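Local coordinates for protein SalCYP truncation (Salinispora tropica, PDB 7ABB) that is a haem protein of the cytochrome P450 family that holds heme c in a largely helical fold, at residues S10-A18 and F35-V45; F122-S131 and N380-W388. One frame throughout, in Å; residues are numbered along the deposited sequence.

Interaction 1: S10-A18 and F35-V45; sequences SVEFDFFAA and FHSSRGDSFWV
An outermost strand of the mixed sheet of this P450 fold, 34-37, gains a partner from the N-terminal segment: Val11 and Ser37 form a single backbone bridge. Val11 N donates to His36 O (2.9 Å), and Ser38 N returns a bond to Val11 O. Ser10 OG hydrogen-bonds to His36 ND1 at the edge of the imidazole, near its plane (2.8 Å). Further along, Ser37 OG, placed anti to its own backbone nitrogen (chi1 179°), donates to a lone pair of Phe13 O at 2.7 Å while accepting from Arg39 N in an ST turn. Alongside these polar contacts Phe35 turns its ring edge to the face of Phe13 in a T-shaped pair, planes at 89° and centroids 5.1 Å apart, and Phe15 sets its edge against the face of Phe43 in an offset version. Val25 of helix 19-29 also touches both Phe13 and Phe35. Nearer the surface, the Asp14 carboxylate lies flat over one guanidinium face of Arg39, OD2 to NH1 3.6 Å, while a water bridges Arg39 NH1 and Phe15 N. No N-H points at that oxygen, so this salt bridge is purely electrostatic, and the directional hold comes from the backbone bonds and serine hydroxyls.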
# COMPACT_ATOMS: atom_id res chain seq x y z
N SER A 10 25.38 -17.26 2.97
CA SER A 10 24.04 -17.07 3.52
C SER A 10 24.10 -16.26 4.80
O SER A 10 25.12 -16.22 5.48
CB SER A 10 23.36 -18.40 3.81
OG SER A 10 23.08 -19.08 2.60
N VAL A 11 23.00 -15.61 5.14
CA VAL A 11 22.88 -14.88 6.40
C VAL A 11 21.58 -15.28 7.07
O VAL A 11 20.60 -15.65 6.42
CB VAL A 11 22.96 -13.36 6.19
CG1 VAL A 11 24.37 -12.95 5.81
CG2 VAL A 11 21.97 -12.91 5.13
N GLU A 12 21.57 -15.20 8.40
CA GLU A 12 20.37 -15.49 9.18
C GLU A 12 19.54 -14.22 9.22
O GLU A 12 19.59 -13.44 10.16
CB GLU A 12 20.74 -15.98 10.58
CG GLU A 12 19.59 -16.59 11.37
CD GLU A 12 19.19 -17.98 10.88
OE1 GLU A 12 19.99 -18.61 10.16
OE2 GLU A 12 18.08 -18.44 11.23
N PHE A 13 18.77 -14.00 8.15
CA PHE A 13 18.01 -12.77 7.96
C PHE A 13 16.52 -13.02 8.10
O PHE A 13 15.97 -13.90 7.44
CB PHE A 13 18.30 -12.17 6.58
CG PHE A 13 17.48 -10.94 6.25
CD1 PHE A 13 17.76 -9.73 6.83
CD2 PHE A 13 16.44 -11.01 5.34
CE1 PHE A 13 17.02 -8.61 6.52
CE2 PHE A 13 15.71 -9.89 5.00
CZ PHE A 13 15.99 -8.69 5.61
N ASP A 14 15.87 -12.20 8.93
CA ASP A 14 14.44 -12.27 9.17
C ASP A 14 13.74 -11.30 8.22
O ASP A 14 14.03 -10.10 8.23
CB ASP A 14 14.17 -11.90 10.63
CG ASP A 14 12.68 -11.90 11.00
OD1 ASP A 14 11.81 -11.89 10.11
OD2 ASP A 14 12.41 -11.89 12.21
N PHE A 15 12.83 -11.81 7.39
CA PHE A 15 12.23 -10.93 6.39
C PHE A 15 11.25 -9.91 7.00
O PHE A 15 10.82 -9.01 6.29
CB PHE A 15 11.53 -11.72 5.28
CG PHE A 15 10.46 -12.66 5.77
CD1 PHE A 15 9.29 -12.18 6.30
CD2 PHE A 15 10.63 -14.02 5.66
CE1 PHE A 15 8.30 -13.04 6.75
CE2 PHE A 15 9.65 -14.89 6.10
CZ PHE A 15 8.48 -14.40 6.64
N PHE A 16 10.91 -10.04 8.27
CA PHE A 16 10.14 -8.99 8.96
C PHE A 16 10.95 -7.75 9.26
O PHE A 16 10.49 -6.84 9.94
CB PHE A 16 9.55 -9.55 10.25
CG PHE A 16 8.41 -10.49 10.03
CD1 PHE A 16 7.21 -10.02 9.51
CD2 PHE A 16 8.52 -11.83 10.36
CE1 PHE A 16 6.14 -10.88 9.31
CE2 PHE A 16 7.45 -12.70 10.15
CZ PHE A 16 6.26 -12.22 9.63
N ALA A 17 12.19 -7.65 8.79
CA ALA A 17 13.04 -6.54 9.17
C ALA A 17 12.57 -5.24 8.52
O ALA A 17 11.87 -5.23 7.52
CB ALA A 17 14.49 -6.85 8.80
N ALA A 18 12.98 -4.12 9.13
CA ALA A 18 12.63 -2.82 8.59
C ALA A 18 13.36 -2.55 7.28
O ALA A 18 14.39 -3.18 7.00
CB ALA A 18 12.98 -1.73 9.61
N PHE A 35 20.99 -11.49 -1.98
CA PHE A 35 21.57 -12.24 -0.88
C PHE A 35 20.61 -13.35 -0.49
O PHE A 35 19.43 -13.34 -0.84
CB PHE A 35 21.92 -11.35 0.33
CG PHE A 35 20.75 -10.73 1.06
CD1 PHE A 35 20.13 -11.40 2.11
CD2 PHE A 35 20.35 -9.44 0.77
CE1 PHE A 35 19.09 -10.82 2.81
CE2 PHE A 35 19.30 -8.84 1.47
CZ PHE A 35 18.68 -9.53 2.50
N HIS A 36 21.16 -14.35 0.20
CA HIS A 36 20.44 -15.55 0.58
C HIS A 36 20.30 -15.61 2.09
O HIS A 36 21.28 -15.39 2.82
CB HIS A 36 21.13 -16.81 0.08
CG HIS A 36 20.34 -18.06 0.31
ND1 HIS A 36 20.59 -18.93 1.35
CD2 HIS A 36 19.24 -18.54 -0.33
CE1 HIS A 36 19.71 -19.92 1.30
NE2 HIS A 36 18.88 -19.70 0.30
N SER A 37 19.10 -15.90 2.56
CA SER A 37 18.83 -16.08 3.97
C SER A 37 18.66 -17.56 4.29
O SER A 37 17.89 -18.26 3.63
CB SER A 37 17.58 -15.33 4.41
OG SER A 37 17.36 -15.57 5.80
N SER A 38 19.34 -18.00 5.34
CA SER A 38 19.22 -19.37 5.82
C SER A 38 18.13 -19.51 6.87
O SER A 38 17.93 -20.61 7.40
CB SER A 38 20.55 -19.83 6.40
OG SER A 38 21.03 -18.89 7.36
N ARG A 39 17.42 -18.44 7.18
CA ARG A 39 16.44 -18.48 8.26
C ARG A 39 15.16 -19.20 7.82
O ARG A 39 14.67 -19.01 6.70
CB ARG A 39 16.12 -17.06 8.72
CG ARG A 39 15.43 -17.00 10.05
CD ARG A 39 15.54 -15.62 10.65
NE ARG A 39 14.92 -15.56 11.97
CZ ARG A 39 13.61 -15.41 12.17
NH1 ARG A 39 12.78 -15.30 11.13
NH2 ARG A 39 13.14 -15.37 13.40
N GLY A 40 14.63 -20.02 8.72
CA GLY A 40 13.40 -20.74 8.43
C GLY A 40 13.64 -21.77 7.34
O GLY A 40 14.62 -22.52 7.37
N ASP A 41 12.74 -21.80 6.36
CA ASP A 41 12.90 -22.66 5.19
C ASP A 41 13.89 -22.10 4.18
O ASP A 41 14.13 -22.74 3.16
CB ASP A 41 11.54 -22.86 4.51
CG ASP A 41 10.55 -23.59 5.40
OD1 ASP A 41 10.98 -24.40 6.25
OD2 ASP A 41 9.33 -23.35 5.24
N SER A 42 14.45 -20.92 4.45
CA SER A 42 15.44 -20.26 3.61
C SER A 42 14.75 -19.55 2.45
O SER A 42 13.63 -19.90 2.08
CB SER A 42 16.49 -21.24 3.08
OG SER A 42 16.06 -21.86 1.88
N PHE A 43 15.42 -18.53 1.90
CA PHE A 43 14.86 -17.73 0.81
C PHE A 43 15.92 -16.81 0.25
O PHE A 43 16.88 -16.44 0.94
CB PHE A 43 13.63 -16.92 1.26
CG PHE A 43 13.89 -16.00 2.43
CD1 PHE A 43 13.74 -16.45 3.74
CD2 PHE A 43 14.23 -14.66 2.23
CE1 PHE A 43 13.95 -15.60 4.82
CE2 PHE A 43 14.46 -13.82 3.30
CZ PHE A 43 14.31 -14.28 4.59
N TRP A 44 15.74 -16.44 -1.01
CA TRP A 44 16.56 -15.43 -1.66
C TRP A 44 15.89 -14.06 -1.57
O TRP A 44 14.65 -13.95 -1.57
CB TRP A 44 16.79 -15.78 -3.13
CG TRP A 44 17.84 -16.84 -3.33
CD1 TRP A 44 17.64 -18.19 -3.50
CD2 TRP A 44 19.27 -16.64 -3.40
NE1 TRP A 44 18.85 -18.83 -3.67
CE2 TRP A 44 19.85 -17.91 -3.62
CE3 TRP A 44 20.10 -15.52 -3.32
CZ2 TRP A 44 21.23 -18.08 -3.75
CZ3 TRP A 44 21.46 -15.70 -3.44
CH2 TRP A 44 22.01 -16.96 -3.64
N VAL A 45 16.72 -13.02 -1.48
CA VAL A 45 16.27 -11.63 -1.50
C VAL A 45 16.96 -10.92 -2.66
O VAL A 45 18.18 -10.71 -2.62
CB VAL A 45 16.58 -10.92 -0.17
CG1 VAL A 45 16.05 -9.49 -0.21
CG2 VAL A 45 15.98 -11.69 1.00
O HOH W 1 12.31 -14.89 8.29

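Interaction 2: F122-S131 and N380-W388; sequences FVDRGEVSFS and NVYDLRIVW
Trp388, the C-terminal residue, folds its indole over Gly126 at one end of a two-stranded antiparallel sheet, 127-129 against 385-387. With CG between the backbone nitrogen and carbonyl carbon (chi1 55°), the ring swings back across the turn before strand 127-129. Gly126 CA sits 3.5 Å from the centroid of the five-membered ring, a CH-pi contact over the face. The indole N-H points in its own plane to a lone pair of Val123 O (NE1 to O 2.8 Å, 160° at the hydrogen), which fixes the ring's rotation. At the far edge of the indole, Trp388 CH2 abuts Val128 CG1 at 3.7 Å and also reaches the Phe122 ring.

Val128 and Ile386 form the hydrogen-bonded pair, and Phe130 N continues the pattern to Leu384 O. On the face of Glu127 and Arg385, the arginine chain runs extended from CG to NE and grips a single oxygen side-on: NH2 lies 2.9 Å and NE 3.0 Å from Glu127 OE1, with carboxylate and guanidinium planes 81° apart. Val128 and Ile386 occupy the other face; just beyond strand 127-129, the Phe130 side chain lies beside those of Leu384 and Ile386, pointing the same way, with Phe130 CD1 3.7 Å from Ile386 CD1. Trp359 of helix 345-362 touches Val128, Ile386 and Phe130.

Ser129 OG donates to Asp383 OD1 (2.7 Å) from above the carboxylate plane and accepts from a water that also receives Ser131 N and Leu384 N. Ser131 OG donates to Tyr382 OH (2.8 Å), itself bonded to Asn242. The Glu127-Arg385 charges are thus matched on the more exposed face, while the buried Ser131 hydroxyl is satisfied by the tyrosine.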
# COMPACT_ATOMS: atom_id res chain seq x y z
N PHE A 122 -9.84 18.83 14.54
CA PHE A 122 -8.77 18.85 15.53
C PHE A 122 -7.77 19.98 15.38
O PHE A 122 -6.86 20.08 16.21
CB PHE A 122 -8.01 17.51 15.60
CG PHE A 122 -7.42 17.03 14.30
CD1 PHE A 122 -6.24 17.56 13.79
CD2 PHE A 122 -8.00 15.97 13.62
CE1 PHE A 122 -5.68 17.07 12.60
CE2 PHE A 122 -7.47 15.49 12.45
CZ PHE A 122 -6.31 16.02 11.93
N VAL A 123 -7.92 20.88 14.40
CA VAL A 123 -6.97 21.98 14.23
C VAL A 123 -6.76 22.75 15.53
O VAL A 123 -5.64 23.17 15.86
CB VAL A 123 -7.41 22.94 13.11
CG1 VAL A 123 -6.50 24.16 13.06
CG2 VAL A 123 -7.35 22.28 11.79
N ASP A 124 -7.85 23.01 16.27
CA ASP A 124 -7.75 23.85 17.46
C ASP A 124 -6.96 23.21 18.61
O ASP A 124 -6.55 23.93 19.52
CB ASP A 124 -9.16 24.23 17.95
CG ASP A 124 -9.85 25.21 17.02
OD1 ASP A 124 -9.18 25.78 16.13
OD2 ASP A 124 -11.06 25.44 17.21
N ARG A 125 -6.71 21.90 18.56
CA ARG A 125 -6.00 21.23 19.65
C ARG A 125 -4.49 21.50 19.64
O ARG A 125 -3.86 21.43 20.70
CB ARG A 125 -6.23 19.73 19.57
CG ARG A 125 -7.65 19.35 19.97
CD ARG A 125 -8.02 17.96 19.54
NE ARG A 125 -6.97 17.00 19.82
CZ ARG A 125 -6.98 15.74 19.38
NH1 ARG A 125 -8.03 15.29 18.69
NH2 ARG A 125 -5.96 14.94 19.66
N GLY A 126 -3.92 21.77 18.48
CA GLY A 126 -2.48 21.88 18.39
C GLY A 126 -1.75 20.56 18.49
O GLY A 126 -0.52 20.54 18.57
N GLU A 127 -2.48 19.44 18.47
CA GLU A 127 -1.84 18.13 18.43
C GLU A 127 -2.84 17.11 17.92
O GLU A 127 -4.05 17.29 18.04
CB GLU A 127 -1.32 17.67 19.81
CG GLU A 127 -2.41 17.34 20.78
CD GLU A 127 -1.96 16.78 22.11
OE1 GLU A 127 -0.74 16.76 22.46
OE2 GLU A 127 -2.87 16.43 22.90
N VAL A 128 -2.30 16.03 17.36
CA VAL A 128 -3.12 14.90 16.94
C VAL A 128 -2.24 13.66 16.89
O VAL A 128 -1.03 13.74 16.63
CB VAL A 128 -3.77 15.19 15.57
CG1 VAL A 128 -2.75 15.22 14.43
CG2 VAL A 128 -4.90 14.16 15.27
N SER A 129 -2.85 12.50 17.11
CA SER A 129 -2.23 11.22 16.79
C SER A 129 -2.61 10.94 15.34
O SER A 129 -3.74 10.54 15.04
CB SER A 129 -2.67 10.13 17.76
OG SER A 129 -2.14 8.86 17.35
N PHE A 130 -1.67 11.21 14.44
CA PHE A 130 -2.00 11.40 13.03
C PHE A 130 -2.71 10.18 12.44
O PHE A 130 -3.74 10.32 11.77
CB PHE A 130 -0.72 11.70 12.25
CG PHE A 130 -0.92 11.87 10.78
CD1 PHE A 130 -1.25 13.10 10.24
CD2 PHE A 130 -0.80 10.79 9.92
CE1 PHE A 130 -1.45 13.26 8.88
CE2 PHE A 130 -0.95 10.95 8.56
CZ PHE A 130 -1.28 12.18 8.03
N SER A 131 -2.16 8.99 12.64
CA SER A 131 -2.76 7.84 11.95
C SER A 131 -3.99 7.31 12.68
O SER A 131 -4.96 6.91 12.03
CB SER A 131 -1.72 6.74 11.77
OG SER A 131 -0.73 7.19 10.86
N ASN A 380 3.81 -1.13 11.29
CA ASN A 380 3.21 -1.99 12.33
C ASN A 380 2.50 -1.09 13.34
O ASN A 380 1.69 -0.24 12.94
CB ASN A 380 4.29 -2.88 12.91
CG ASN A 380 4.90 -3.80 11.87
OD1 ASN A 380 4.22 -4.23 10.95
ND2 ASN A 380 6.19 -4.09 12.01
N VAL A 381 2.77 -1.23 14.64
CA VAL A 381 2.16 -0.42 15.68
C VAL A 381 3.07 0.76 15.99
O VAL A 381 4.23 0.58 16.38
CB VAL A 381 1.90 -1.25 16.94
CG1 VAL A 381 1.30 -0.38 18.04
CG2 VAL A 381 0.98 -2.42 16.60
N TYR A 382 2.55 1.97 15.82
CA TYR A 382 3.28 3.19 16.11
C TYR A 382 2.28 4.27 16.50
O TYR A 382 1.07 4.12 16.29
CB TYR A 382 4.11 3.63 14.90
CG TYR A 382 3.29 4.00 13.69
CD1 TYR A 382 2.81 5.30 13.53
CD2 TYR A 382 2.97 3.05 12.72
CE1 TYR A 382 2.05 5.65 12.43
CE2 TYR A 382 2.21 3.39 11.62
CZ TYR A 382 1.75 4.69 11.48
OH TYR A 382 0.98 5.06 10.39
N ASP A 383 2.79 5.38 17.03
CA ASP A 383 1.94 6.52 17.37
C ASP A 383 2.66 7.78 16.91
O ASP A 383 3.63 8.21 17.52
CB ASP A 383 1.65 6.56 18.88
CG ASP A 383 0.74 7.71 19.28
OD1 ASP A 383 0.37 8.52 18.41
OD2 ASP A 383 0.38 7.79 20.47
N LEU A 384 2.18 8.36 15.82
CA LEU A 384 2.77 9.57 15.25
C LEU A 384 2.01 10.76 15.82
O LEU A 384 0.88 11.02 15.41
CB LEU A 384 2.69 9.54 13.73
CG LEU A 384 3.08 10.84 13.05
CD1 LEU A 384 4.51 11.21 13.37
CD2 LEU A 384 2.90 10.73 11.55
N ARG A 385 2.64 11.46 16.75
CA ARG A 385 2.10 12.70 17.29
C ARG A 385 2.70 13.87 16.51
O ARG A 385 3.92 13.95 16.33
CB ARG A 385 2.42 12.83 18.78
CG ARG A 385 1.88 14.10 19.45
CD ARG A 385 2.09 14.08 20.96
NE ARG A 385 1.74 15.35 21.62
CZ ARG A 385 2.53 16.03 22.45
NH1 ARG A 385 3.75 15.57 22.75
NH2 ARG A 385 2.11 17.18 23.01
N ILE A 386 1.84 14.77 16.05
CA ILE A 386 2.25 16.00 15.40
C ILE A 386 1.67 17.14 16.23
O ILE A 386 0.56 17.01 16.77
CB ILE A 386 1.74 16.08 13.95
CG1 ILE A 386 2.16 14.83 13.18
CG2 ILE A 386 2.19 17.36 13.27
CD1 ILE A 386 1.70 14.80 11.75
N VAL A 387 2.42 18.24 16.35
CA VAL A 387 1.96 19.40 17.10
C VAL A 387 2.14 20.67 16.26
O VAL A 387 2.92 20.71 15.30
CB VAL A 387 2.70 19.55 18.46
CG1 VAL A 387 2.48 18.30 19.33
CG2 VAL A 387 4.19 19.82 18.28
N TRP A 388 1.41 21.72 16.64
CA TRP A 388 1.47 22.99 15.93
C TRP A 388 0.93 24.10 16.80
O TRP A 388 0.18 23.84 17.73
CB TRP A 388 0.67 22.94 14.61
CG TRP A 388 -0.77 22.53 14.78
CD1 TRP A 388 -1.85 23.36 14.94
CD2 TRP A 388 -1.27 21.20 14.80
NE1 TRP A 388 -3.00 22.61 15.06
CE2 TRP A 388 -2.67 21.28 14.97
CE3 TRP A 388 -0.69 19.94 14.66
CZ2 TRP A 388 -3.49 20.15 15.05
CZ3 TRP A 388 -1.51 18.81 14.72
CH2 TRP A 388 -2.89 18.93 14.92
OXT TRP A 388 1.27 25.26 16.57
O HOH W 2 -0.77 7.83 15.00

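Interactions 1 and 2 illustrate how a mainly helical fold pairs segments near its two ends with strands. They come in series along the chain, interaction 1 closing before interaction 2 opens, with centres 35 Å apart and nearest atoms about 6 Å apart without touching. They share no sheet: interaction 1 borders the five-stranded mixed sheet and packs on helix 19-29, whereas interaction 2 makes up a separate two-stranded sheet beside helices 130-147, 238-253 and 345-362. One joins segments with 16 residues between them; the other joins segments separated by 248. The side chains of Phe15 and Tyr382 are about 13 and 11 Å from heme c, so neither of them reaches it.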